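Local coordinates for protein saframycin Mx1 synthetase B (Legionella pneumophila subsp. pneumophila, PDB 3KXW) that belongs to the ANL superfamily of AMP-binding enzymes as a fatty acid AMP ligase and holds 5'-O-[(S)-(dodecanoyloxy)(hydroxy)phosphoryl]adenosine in its pocket, at residues K260-D272 with W291-T305. Sequence-based numbering, arbitrary orientation.
Sequences KATISGSPNFAYD and WVTAFNGAEPVREET. With 1ZZ (5'-O-[(S)-(dodecanoyloxy)(hydroxy)phosphoryl]adenosine), chain B.
G265 lies flat against the ring of F295, its CA 3.4 Å from the ring centroid in a CH-pi contact, where strands 263-266 and 293-296 run parallel in a beta-alpha-beta unit of the AMP-binding domain. Glycine suits the place because a CB here would run into the ring. The phenyl group gets there by standing between its own backbone N and carbonyl carbon (chi1 65°), and its opposite face meets C2 of the ligand's dodecanoyl chain. I263 CG2 touches the ring edge.

On the other side of the sheet, aromatic donors reinforce the strand pairing. S264 O takes F295 N and, from the opposite face of its plane, W291 NE1 at 3.1 Å. F295 O likewise accepts S266 N and, 2.7 Å away, Y271 OH, which ties the helix to the strand it packs on. The Y271 ring also meets F309 and F323 edge-to-face.

Beyond the strands, N268 ties the turn before helix 269-277 to strand 293-296 and the start of helix 303-313. OD1 accepts N296 ND2, the two side-chain amides nearly coplanar, and, from the opposite face and well above its plane, R302 N in a nearly straight bond (174°); asparagine fits because its ND2 can also donate to T305 OG1. E299, extended beyond CG, brings OE2 to F269 N at 2.8 Å, while A298 CB lies 3.2 Å from O1 of the ligand. Farther out, R302 NE forms a salt bridge with E499. R302 NH1 donates to T305 OG1 within the guanidinium plane, and that hydroxyl in turn donates a hydrogen bond to D272 OD2, 2.7 Å away on the syn side of the carboxylate.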
loop_
_atom_site.group_PDB
_atom_site.type_symbol
_atom_site.label_atom_id
_atom_site.label_comp_id
_atom_site.label_asym_id
_atom_site.label_seq_id
_atom_site.Cartn_x
_atom_site.Cartn_y
_atom_site.Cartn_z
ATOM N N LYS A 260 13.873 -16.026 9.411
ATOM C CA LYS A 260 12.961 -17.105 9.054
ATOM C C LYS A 260 11.527 -16.620 8.991
ATOM O O LYS A 260 10.631 -17.227 9.558
ATOM C CB LYS A 260 13.097 -18.284 10.023
ATOM C CG LYS A 260 14.312 -19.119 9.717
ATOM C CD LYS A 260 14.734 -19.943 10.894
ATOM C CE LYS A 260 15.971 -20.739 10.532
ATOM N NZ LYS A 260 15.553 -21.863 9.659
ATOM N N ALA A 261 11.308 -15.526 8.277
ATOM C CA ALA A 261 9.957 -15.034 8.102
ATOM C C ALA A 261 9.145 -16.038 7.306
ATOM O O ALA A 261 9.658 -16.708 6.387
ATOM C CB ALA A 261 9.964 -13.637 7.390
ATOM N N THR A 262 7.871 -16.152 7.656
ATOM C CA THR A 262 6.981 -17.102 7.007
ATOM C C THR A 262 5.979 -16.394 6.092
ATOM O O THR A 262 5.500 -16.959 5.086
ATOM C CB THR A 262 6.212 -17.986 8.059
ATOM O OG1 THR A 262 5.308 -17.178 8.815
ATOM C CG2 THR A 262 7.191 -18.633 9.035
ATOM N N ILE A 263 5.651 -15.160 6.452
ATOM C CA ILE A 263 4.729 -14.357 5.654
ATOM C C ILE A 263 5.357 -13.011 5.327
ATOM O O ILE A 263 5.858 -12.342 6.209
ATOM C CB ILE A 263 3.421 -14.121 6.410
ATOM C CG1 ILE A 263 2.801 -15.469 6.806
ATOM C CG2 ILE A 263 2.445 -13.344 5.542
ATOM C CD1 ILE A 263 1.458 -15.293 7.552
ATOM N N SER A 264 5.384 -12.655 4.049
ATOM C CA SER A 264 5.871 -11.340 3.639
ATOM C C SER A 264 5.304 -11.124 2.263
ATOM O O SER A 264 5.004 -12.089 1.550
ATOM C CB SER A 264 7.415 -11.310 3.643
ATOM O OG SER A 264 7.940 -10.004 3.520
ATOM N N GLY A 265 5.059 -9.871 1.887
ATOM C CA GLY A 265 4.545 -9.628 0.553
ATOM C C GLY A 265 4.521 -8.151 0.195
ATOM O O GLY A 265 5.108 -7.343 0.893
ATOM N N SER A 266 3.805 -7.809 -0.875
ATOM C CA SER A 266 3.933 -6.494 -1.487
ATOM C C SER A 266 3.001 -6.392 -2.680
ATOM O O SER A 266 2.420 -7.383 -3.104
ATOM C CB SER A 266 5.365 -6.316 -2.015
ATOM O OG SER A 266 5.646 -7.272 -3.048
ATOM N N PRO A 267 2.878 -5.182 -3.254
ATOM C CA PRO A 267 2.264 -5.092 -4.585
ATOM C C PRO A 267 3.113 -5.845 -5.594
ATOM O O PRO A 267 4.303 -6.081 -5.379
ATOM C CB PRO A 267 2.309 -3.577 -4.905
ATOM C CG PRO A 267 2.494 -2.909 -3.579
ATOM C CD PRO A 267 3.349 -3.875 -2.779
ATOM N N ASN A 268 2.489 -6.219 -6.693
ATOM C CA ASN A 268 3.140 -7.016 -7.730
ATOM C C ASN A 268 4.501 -6.456 -8.176
ATOM O O ASN A 268 5.454 -7.205 -8.355
ATOM C CB ASN A 268 2.185 -7.069 -8.918
ATOM C CG ASN A 268 2.656 -8.004 -9.998
ATOM O OD1 ASN A 268 2.431 -9.208 -9.918
ATOM N ND2 ASN A 268 3.275 -7.452 -11.033
ATOM N N PHE A 269 4.602 -5.138 -8.358
ATOM C CA PHE A 269 5.847 -4.560 -8.898
ATOM C C PHE A 269 7.124 -4.977 -8.136
ATOM O O PHE A 269 8.218 -5.052 -8.718
ATOM C CB PHE A 269 5.769 -3.027 -8.928
ATOM C CG PHE A 269 6.219 -2.391 -7.648
ATOM C CD1 PHE A 269 7.555 -2.089 -7.445
ATOM C CD2 PHE A 269 5.302 -2.120 -6.631
ATOM C CE1 PHE A 269 7.988 -1.537 -6.254
ATOM C CE2 PHE A 269 5.735 -1.561 -5.439
ATOM C CZ PHE A 269 7.079 -1.272 -5.256
ATOM N N ALA A 270 7.006 -5.211 -6.829
ATOM C CA ALA A 270 8.215 -5.390 -6.027
ATOM C C ALA A 270 8.929 -6.713 -6.338
ATOM O O ALA A 270 10.159 -6.832 -6.171
ATOM C CB ALA A 270 7.897 -5.265 -4.523
ATOM N N TYR A 271 8.172 -7.702 -6.804
ATOM C CA TYR A 271 8.771 -8.960 -7.226
ATOM C C TYR A 271 9.613 -8.737 -8.508
ATOM O O TYR A 271 10.733 -9.234 -8.628
ATOM C CB TYR A 271 7.704 -10.074 -7.353
ATOM C CG TYR A 271 7.023 -10.399 -6.019
ATOM C CD1 TYR A 271 7.687 -11.115 -5.037
ATOM C CD2 TYR A 271 5.732 -9.967 -5.752
ATOM C CE1 TYR A 271 7.092 -11.404 -3.808
ATOM C CE2 TYR A 271 5.119 -10.239 -4.528
ATOM C CZ TYR A 271 5.805 -10.956 -3.562
ATOM O OH TYR A 271 5.214 -11.228 -2.362
ATOM N N ASP A 272 9.089 -7.947 -9.435
ATOM C CA ASP A 272 9.830 -7.597 -10.636
ATOM C C ASP A 272 11.058 -6.800 -10.283
ATOM O O ASP A 272 12.102 -6.943 -10.904
ATOM C CB ASP A 272 8.978 -6.760 -11.577
ATOM C CG ASP A 272 7.952 -7.588 -12.319
ATOM O OD1 ASP A 272 8.309 -8.647 -12.866
ATOM O OD2 ASP A 272 6.788 -7.171 -12.335
ATOM N N TRP A 291 9.661 -19.105 3.862
ATOM C CA TRP A 291 8.715 -18.135 3.300
ATOM C C TRP A 291 7.567 -18.863 2.590
ATOM O O TRP A 291 7.649 -19.150 1.402
ATOM C CB TRP A 291 9.475 -17.200 2.340
ATOM C CG TRP A 291 8.716 -15.975 1.879
ATOM C CD1 TRP A 291 7.520 -15.504 2.357
ATOM C CD2 TRP A 291 9.132 -15.052 0.867
ATOM N NE1 TRP A 291 7.162 -14.351 1.677
ATOM C CE2 TRP A 291 8.138 -14.056 0.765
ATOM C CE3 TRP A 291 10.246 -14.982 0.024
ATOM C CZ2 TRP A 291 8.235 -12.992 -0.140
ATOM C CZ3 TRP A 291 10.337 -13.936 -0.873
ATOM C CH2 TRP A 291 9.345 -12.950 -0.945
ATOM N N VAL A 292 6.512 -19.189 3.331
ATOM C CA VAL A 292 5.434 -20.021 2.790
ATOM C C VAL A 292 4.252 -19.255 2.217
ATOM O O VAL A 292 3.460 -19.829 1.482
ATOM C CB VAL A 292 4.912 -21.057 3.826
ATOM C CG1 VAL A 292 6.040 -21.963 4.278
ATOM C CG2 VAL A 292 4.221 -20.359 5.020
ATOM N N THR A 293 4.155 -17.963 2.538
ATOM C CA THR A 293 3.111 -17.107 1.979
ATOM C C THR A 293 3.729 -15.801 1.508
ATOM O O THR A 293 4.103 -14.945 2.319
ATOM C CB THR A 293 2.025 -16.783 2.998
ATOM O OG1 THR A 293 1.461 -17.998 3.482
ATOM C CG2 THR A 293 0.915 -15.932 2.353
ATOM N N ALA A 294 3.857 -15.674 0.198
ATOM C CA ALA A 294 4.413 -14.465 -0.422
ATOM C C ALA A 294 3.231 -13.758 -1.047
ATOM O O ALA A 294 2.856 -14.058 -2.202
ATOM C CB ALA A 294 5.433 -14.837 -1.482
ATOM N N PHE A 295 2.596 -12.853 -0.294
ATOM C CA PHE A 295 1.337 -12.301 -0.802
ATOM C C PHE A 295 1.577 -11.222 -1.852
ATOM O O PHE A 295 2.626 -10.571 -1.867
ATOM C CB PHE A 295 0.399 -11.842 0.322
ATOM C CG PHE A 295 0.940 -10.692 1.128
ATOM C CD1 PHE A 295 1.627 -10.918 2.315
ATOM C CD2 PHE A 295 0.737 -9.389 0.699
ATOM C CE1 PHE A 295 2.133 -9.849 3.058
ATOM C CE2 PHE A 295 1.235 -8.319 1.434
ATOM C CZ PHE A 295 1.926 -8.539 2.599
ATOM N N ASN A 296 0.625 -11.105 -2.766
ATOM C CA ASN A 296 0.740 -10.209 -3.889
ATOM C C ASN A 296 -0.616 -9.545 -4.062
ATOM O O ASN A 296 -1.556 -10.168 -4.558
ATOM C CB ASN A 296 1.112 -11.012 -5.139
ATOM C CG ASN A 296 1.406 -10.138 -6.332
ATOM O OD1 ASN A 296 1.137 -8.937 -6.324
ATOM N ND2 ASN A 296 1.934 -10.748 -7.390
ATOM N N GLY A 297 -0.709 -8.289 -3.638
ATOM C CA GLY A 297 -1.953 -7.538 -3.711
ATOM C C GLY A 297 -1.702 -6.035 -3.742
ATOM O O GLY A 297 -0.599 -5.590 -3.421
ATOM N N ALA A 298 -2.753 -5.284 -4.083
ATOM C CA ALA A 298 -2.819 -3.818 -4.077
ATOM C C ALA A 298 -2.803 -3.241 -5.489
ATOM O O ALA A 298 -3.075 -2.050 -5.698
ATOM C CB ALA A 298 -1.743 -3.176 -3.203
ATOM N N GLU A 299 -2.493 -4.093 -6.457
ATOM C CA GLU A 299 -2.488 -3.682 -7.856
ATOM C C GLU A 299 -2.587 -4.923 -8.713
ATOM O O GLU A 299 -2.550 -6.033 -8.198
ATOM C CB GLU A 299 -1.213 -2.905 -8.190
ATOM C CG GLU A 299 0.050 -3.766 -8.172
ATOM C CD GLU A 299 1.306 -2.930 -8.355
ATOM O OE1 GLU A 299 1.238 -1.704 -8.127
ATOM O OE2 GLU A 299 2.343 -3.487 -8.734
ATOM N N PRO A 300 -2.711 -4.751 -10.030
ATOM C CA PRO A 300 -2.914 -5.975 -10.819
ATOM C C PRO A 300 -1.801 -7.007 -10.643
ATOM O O PRO A 300 -0.624 -6.697 -10.648
ATOM C CB PRO A 300 -2.990 -5.454 -12.249
ATOM C CG PRO A 300 -3.563 -4.100 -12.087
ATOM C CD PRO A 300 -2.915 -3.545 -10.839
ATOM N N VAL A 301 -2.216 -8.246 -10.461
ATOM C CA VAL A 301 -1.307 -9.336 -10.167
ATOM C C VAL A 301 -0.934 -10.054 -11.487
ATOM O O VAL A 301 -1.817 -10.454 -12.260
ATOM C CB VAL A 301 -2.000 -10.292 -9.170
ATOM C CG1 VAL A 301 -1.183 -11.573 -8.970
ATOM C CG2 VAL A 301 -2.292 -9.555 -7.837
ATOM N N ARG A 302 0.357 -10.170 -11.774
ATOM C CA ARG A 302 0.805 -10.698 -13.077
ATOM C C ARG A 302 1.467 -12.074 -13.001
ATOM O O ARG A 302 2.389 -12.274 -12.235
ATOM C CB ARG A 302 1.771 -9.720 -13.764
ATOM C CG ARG A 302 1.215 -8.308 -13.934
ATOM C CD ARG A 302 2.266 -7.362 -14.484
ATOM N NE ARG A 302 2.615 -7.608 -15.887
ATOM C CZ ARG A 302 3.699 -8.260 -16.314
ATOM N NH1 ARG A 302 4.549 -8.800 -15.455
ATOM N NH2 ARG A 302 3.932 -8.391 -17.619
ATOM N N GLU A 303 0.988 -13.017 -13.810
ATOM C CA GLU A 303 1.639 -14.319 -13.929
ATOM C C GLU A 303 3.107 -14.193 -14.324
ATOM O O GLU A 303 3.963 -14.828 -13.730
ATOM C CB GLU A 303 0.920 -15.206 -14.949
ATOM C CG GLU A 303 1.758 -16.419 -15.378
ATOM C CD GLU A 303 1.925 -17.440 -14.264
ATOM O OE1 GLU A 303 1.088 -17.444 -13.343
ATOM O OE2 GLU A 303 2.902 -18.227 -14.306
ATOM N N GLU A 304 3.403 -13.349 -15.309
ATOM C CA GLU A 304 4.782 -13.220 -15.771
ATOM C C GLU A 304 5.728 -12.766 -14.635
ATOM O O GLU A 304 6.829 -13.289 -14.494
ATOM C CB GLU A 304 4.881 -12.295 -16.995
ATOM C CG GLU A 304 6.311 -12.130 -17.527
ATOM C CD GLU A 304 6.390 -11.254 -18.791
ATOM O OE1 GLU A 304 5.877 -10.111 -18.782
ATOM O OE2 GLU A 304 6.977 -11.709 -19.796
ATOM N N THR A 305 5.286 -11.789 -13.847
ATOM C CA THR A 305 6.023 -11.356 -12.667
ATOM C C THR A 305 6.347 -12.494 -11.732
ATOM O O THR A 305 7.482 -12.632 -11.287
ATOM C CB THR A 305 5.233 -10.305 -11.869
ATOM O OG1 THR A 305 5.028 -9.160 -12.694
ATOM C CG2 THR A 305 5.991 -9.904 -10.599
HETATM P P 1ZZ B . -6.095 0.740 -1.413
HETATM C C1 1ZZ B . -0.418 -10.147 6.541
HETATM N N1 1ZZ B . -6.222 -3.614 -6.139
HETATM O O1 1ZZ B . -4.476 -2.017 -2.040
HETATM C C2 1ZZ B . -0.638 -9.459 5.188
HETATM N N2 1ZZ B . -5.778 -5.500 -5.023
HETATM O O2 1ZZ B . -5.643 -0.617 -0.563
HETATM C C3 1ZZ B . -2.103 -9.526 4.738
HETATM N N3 1ZZ B . -6.283 -4.640 -8.552
HETATM O O3 1ZZ B . -7.299 1.285 -0.821
HETATM C C4 1ZZ B . -2.387 -8.487 3.644
HETATM N N4 1ZZ B . -5.821 -7.005 -8.514
HETATM O O4 1ZZ B . -4.883 1.803 -1.331
HETATM C C5 1ZZ B . -3.669 -8.789 2.849
HETATM N N5 1ZZ B . -5.481 -8.272 -6.581
HETATM O O5 1ZZ B . -6.332 0.391 -3.026
HETATM C C6 1ZZ B . -3.780 -7.765 1.711
HETATM O O6 1ZZ B . -6.110 -1.276 -5.317
HETATM C C7 1ZZ B . -4.867 -7.859 0.612
HETATM O O7 1ZZ B . -8.158 -1.231 -7.385
HETATM C C8 1ZZ B . -4.830 -6.877 -0.577
HETATM O O8 1ZZ B . -9.523 -0.905 -5.344
HETATM C C9 1ZZ B . -5.492 -5.555 -0.157
HETATM C C10 1ZZ B . -4.943 -4.307 -0.891
HETATM C C11 1ZZ B . -5.496 -3.043 -0.174
HETATM C C12 1ZZ B . -5.576 -1.894 -1.196
HETATM C C13 1ZZ B . -7.205 -0.642 -3.427
HETATM C C14 1ZZ B . -7.199 -0.756 -4.821
HETATM C C15 1ZZ B . -8.391 -1.616 -5.377
HETATM C C16 1ZZ B . -8.004 -1.989 -6.583
HETATM C C17 1ZZ B . -6.608 -2.288 -6.326
HETATM C C18 1ZZ B . -5.985 -4.249 -4.853
HETATM C C19 1ZZ B . -5.831 -5.751 -6.495
HETATM C C20 1ZZ B . -6.139 -4.654 -7.122
HETATM C C21 1ZZ B . -6.092 -5.744 -9.232
HETATM C C22 1ZZ B . -5.703 -7.035 -7.287
HETATM O O HOH W 1 3.305 -4.414 -11.356
HETATM O O HOH W 2 -0.374 -6.714 -6.467
HETATM O O HOH W 3 7.576 -9.451 -15.447
#